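Local atomic coordinates of GrgF (Penicillium sp. sh18, PDB entry 6LZH), a protein that acts as a polyketide transferase that fuses two polyketide chains by Claisen condensation in the biosynthesis of gregatin A. Residues A[11-16]-A[95-100]. Residues are numbered along the deposited sequence; the frame is centred on the assembly and turned at random.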
ATOM      1  N   VAL A  11      17.740  -7.984  20.972  1.00 20.46           N
ATOM      2  CA  VAL A  11      16.375  -8.489  21.057  1.00 17.19           C
ATOM      3  C   VAL A  11      15.891  -8.816  19.647  1.00 19.04           C
ATOM      4  O   VAL A  11      16.434  -8.344  18.644  1.00 15.41           O
ATOM      5  CB  VAL A  11      15.401  -7.484  21.735  1.00 16.63           C
ATOM      6  CG1 VAL A  11      15.710  -7.303  23.214  1.00 23.34           C
ATOM      7  CG2 VAL A  11      15.426  -6.113  21.003  1.00 17.11           C
ATOM      8  N   GLU A  12      14.854  -9.646  19.578  1.00 18.02           N
ATOM      9  CA  GLU A  12      14.179  -9.882  18.314  1.00 19.47           C
ATOM     10  C   GLU A  12      12.698 -10.102  18.579  1.00 22.37           C
ATOM     11  O   GLU A  12      12.284 -10.432  19.691  1.00 17.77           O
ATOM     12  CB  GLU A  12      14.797 -11.058  17.539  1.00 24.99           C
ATOM     13  CG  GLU A  12      15.180 -12.255  18.356  1.00 25.85           C
ATOM     14  CD  GLU A  12      15.805 -13.366  17.514  1.00 27.65           C
ATOM     15  OE1 GLU A  12      16.883 -13.149  16.919  1.00 32.86           O
ATOM     16  OE2 GLU A  12      15.209 -14.456  17.467  1.00 34.64           O
ATOM     17  N   PHE A  13      11.890  -9.859  17.551  1.00 17.35           N
ATOM     18  CA  PHE A  13      10.458 -10.070  17.687  1.00 20.06           C
ATOM     19  C   PHE A  13       9.913 -10.461  16.324  1.00 21.04           C
ATOM     20  O   PHE A  13      10.563 -10.246  15.293  1.00 20.90           O
ATOM     21  CB  PHE A  13       9.735  -8.830  18.255  1.00 18.75           C
ATOM     22  CG  PHE A  13       9.845  -7.584  17.375  1.00 20.55           C
ATOM     23  CD1 PHE A  13      10.976  -6.761  17.439  1.00 20.17           C
ATOM     24  CD2 PHE A  13       8.813  -7.235  16.508  1.00 23.19           C
ATOM     25  CE1 PHE A  13      11.077  -5.613  16.647  1.00 17.24           C
ATOM     26  CE2 PHE A  13       8.893  -6.090  15.710  1.00 20.02           C
ATOM     27  CZ  PHE A  13      10.027  -5.277  15.779  1.00 23.12           C
ATOM     28  N   THR A  14       8.724 -11.064  16.337  1.00 19.75           N
ATOM     29  CA  THR A  14       8.132 -11.666  15.147  1.00 22.56           C
ATOM     30  C   THR A  14       7.050 -10.757  14.572  1.00 19.15           C
ATOM     31  O   THR A  14       6.295 -10.125  15.318  1.00 19.03           O
ATOM     32  CB  THR A  14       7.552 -13.044  15.492  1.00 24.47           C
ATOM     33  OG1 THR A  14       8.567 -13.821  16.156  1.00 25.10           O
ATOM     34  CG2 THR A  14       7.113 -13.792  14.237  1.00 25.85           C
ATOM     35  N   THR A  15       6.981 -10.681  13.241  1.00 18.38           N
ATOM     36  CA  THR A  15       5.957  -9.869  12.596  1.00 17.22           C
ATOM     37  C   THR A  15       4.757 -10.728  12.207  1.00 20.53           C
ATOM     38  O   THR A  15       4.846 -11.954  12.110  1.00 21.10           O
ATOM     39  CB  THR A  15       6.507  -9.176  11.344  1.00 18.93           C
ATOM     40  OG1 THR A  15       6.837 -10.171  10.369  1.00 20.97           O
ATOM     41  CG2 THR A  15       7.758  -8.369  11.672  1.00 19.67           C
ATOM     42  N   LEU A  16       3.632 -10.057  11.945  1.00 21.01           N
ATOM     43  CA  LEU A  16       2.437 -10.786  11.531  1.00 24.12           C
ATOM     44  C   LEU A  16       2.712 -11.632  10.291  1.00 24.67           C
ATOM     45  O   LEU A  16       2.193 -12.746  10.166  1.00 23.85           O
ATOM     46  CB  LEU A  16       1.281  -9.817  11.289  1.00 19.70           C
ATOM     47  CG  LEU A  16      -0.099 -10.380  10.905  1.00 23.22           C
ATOM     48  CD1 LEU A  16      -0.644 -11.334  11.967  1.00 22.08           C
ATOM     49  CD2 LEU A  16      -1.066  -9.244  10.685  1.00 23.67           C
ATOM     50  N   VAL A  95       4.948  -2.558  18.775  1.00 17.06           N
ATOM     51  CA  VAL A  95       4.180  -2.086  19.929  1.00 16.47           C
ATOM     52  C   VAL A  95       3.603  -3.277  20.699  1.00 22.01           C
ATOM     53  O   VAL A  95       3.683  -3.337  21.932  1.00 20.02           O
ATOM     54  CB  VAL A  95       3.075  -1.112  19.470  1.00 16.36           C
ATOM     55  CG1 VAL A  95       1.987  -0.948  20.552  1.00 17.48           C
ATOM     56  CG2 VAL A  95       3.657   0.243  19.058  1.00 15.19           C
ATOM     57  N   THR A  96       3.027  -4.245  19.978  1.00 18.11           N
ATOM     58  CA  THR A  96       2.501  -5.466  20.597  1.00 18.70           C
ATOM     59  C   THR A  96       3.562  -6.163  21.435  1.00 23.16           C
ATOM     60  O   THR A  96       3.319  -6.525  22.591  1.00 23.05           O
ATOM     61  CB  THR A  96       1.988  -6.413  19.509  1.00 20.50           C
ATOM     62  OG1 THR A  96       0.900  -5.789  18.826  1.00 18.46           O
ATOM     63  CG2 THR A  96       1.541  -7.756  20.098  1.00 18.54           C
ATOM     64  N   TRP A  97       4.739  -6.376  20.848  1.00 18.67           N
ATOM     65  CA  TRP A  97       5.864  -6.967  21.571  1.00 22.13           C
ATOM     66  C   TRP A  97       6.236  -6.141  22.799  1.00 25.97           C
ATOM     67  O   TRP A  97       6.395  -6.677  23.908  1.00 22.45           O
ATOM     68  CB  TRP A  97       7.058  -7.080  20.619  1.00 19.28           C
ATOM     69  CG  TRP A  97       8.293  -7.626  21.224  1.00 22.32           C
ATOM     70  CD1 TRP A  97       8.585  -8.941  21.446  1.00 24.06           C
ATOM     71  CD2 TRP A  97       9.431  -6.876  21.674  1.00 23.97           C
ATOM     72  NE1 TRP A  97       9.840  -9.055  22.020  1.00 23.91           N
ATOM     73  CE2 TRP A  97      10.374  -7.801  22.166  1.00 24.99           C
ATOM     74  CE3 TRP A  97       9.740  -5.514  21.706  1.00 24.35           C
ATOM     75  CZ2 TRP A  97      11.603  -7.405  22.690  1.00 28.17           C
ATOM     76  CZ3 TRP A  97      10.964  -5.118  22.222  1.00 28.30           C
ATOM     77  CH2 TRP A  97      11.881  -6.062  22.706  1.00 27.96           C
ATOM     78  N   PHE A  98       6.394  -4.826  22.617  1.00 23.00           N
ATOM     79  CA  PHE A  98       6.953  -3.989  23.673  1.00 23.24           C
ATOM     80  C   PHE A  98       6.060  -3.959  24.900  1.00 26.66           C
ATOM     81  O   PHE A  98       6.563  -3.918  26.032  1.00 33.00           O
ATOM     82  CB  PHE A  98       7.178  -2.559  23.155  1.00 25.79           C
ATOM     83  CG  PHE A  98       8.330  -1.874  23.812  1.00 24.84           C
ATOM     84  CD1 PHE A  98       8.990  -2.531  24.834  1.00 29.56           C
ATOM     85  CD2 PHE A  98       8.781  -0.632  23.411  1.00 28.72           C
ATOM     86  CE1 PHE A  98      10.061  -1.973  25.460  1.00 36.28           C
ATOM     87  CE2 PHE A  98       9.889  -0.050  24.056  1.00 32.87           C
ATOM     88  CZ  PHE A  98      10.509  -0.739  25.081  1.00 31.39           C
ATOM     89  N   LYS A  99       4.743  -4.004  24.685  1.00 23.25           N
ATOM     90  CA  LYS A  99       3.793  -3.957  25.784  1.00 30.74           C
ATOM     91  C   LYS A  99       4.023  -5.069  26.806  1.00 37.87           C
ATOM     92  O   LYS A  99       3.652  -4.920  27.979  1.00 32.62           O
ATOM     93  CB  LYS A  99       2.374  -4.038  25.229  1.00 26.74           C
ATOM     94  CG  LYS A  99       1.787  -2.692  24.849  1.00 33.41           C
ATOM     95  CD  LYS A  99       0.586  -2.839  23.947  1.00 30.44           C
ATOM     96  CE  LYS A  99      -0.418  -3.833  24.490  1.00 39.86           C
ATOM     97  NZ  LYS A  99      -1.780  -3.553  23.948  1.00 40.33           N
ATOM     98  N   GLU A 100       4.626  -6.187  26.391  1.00 31.57           N
ATOM     99  CA  GLU A 100       4.861  -7.283  27.321  1.00 31.87           C
ATOM    100  C   GLU A 100       6.081  -7.065  28.204  1.00 37.55           C
ATOM    101  O   GLU A 100       6.305  -7.849  29.133  1.00 34.05           O
ATOM    102  CB  GLU A 100       4.995  -8.602  26.556  1.00 35.25           C
ATOM    103  CG  GLU A 100       3.712  -9.025  25.862  1.00 33.00           C
ATOM    104  CD  GLU A 100       2.589  -9.376  26.847  1.00 47.21           C
ATOM    105  OE1 GLU A 100       2.725 -10.385  27.584  1.00 50.50           O
ATOM    106  OE2 GLU A 100       1.566  -8.653  26.872  1.00 42.14           O
TER
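Trp97 reaches from helix 84-99 to strand 9-14 and lays one face of its indole over the CB of Phe13. Phe13 CB sits 3.6 Å from the centroid of the five-membered ring, 19° off its normal, which makes a CH-pi contact. The nearest pair is Phe13 CB and Trp97 CD1, at 3.4 Å. The two rings are close to parallel but displaced, with little of one above the other. Their planes lie at 29°, and the centroids of the Phe13 ring and the Trp97 five-membered ring are 5.4 Å apart. With CG set between its backbone N and carbonyl carbon (chi1 62°), Phe13 offers its CB to the indole while its ring runs on past it. Trp97 is extended, its CG anti to the backbone N. CZ2 and CH2 of its benzo ring meet Val11 obliquely, with CB of Val11 3.9 Å from CZ2 of Trp97. The indole NE1 passes 3.6 Å from the Glu12 carbonyl O, and no hydrogen bond links the segments. Were the indole replaced by an alanine, Val11 and the CB of Phe13 would probably lose their cover from the helix. The CB of Glu12 points away from the helix, and its OE1 forms a salt bridge with NE of Arg22. The contact joins an outermost strand of the alpha/beta hydrolase sheet to helix 84-99. Strand 20-26 bonds to strand 9-14 through its backbone, and Leu64 of strand 62-66 touches both Val11 and Trp97.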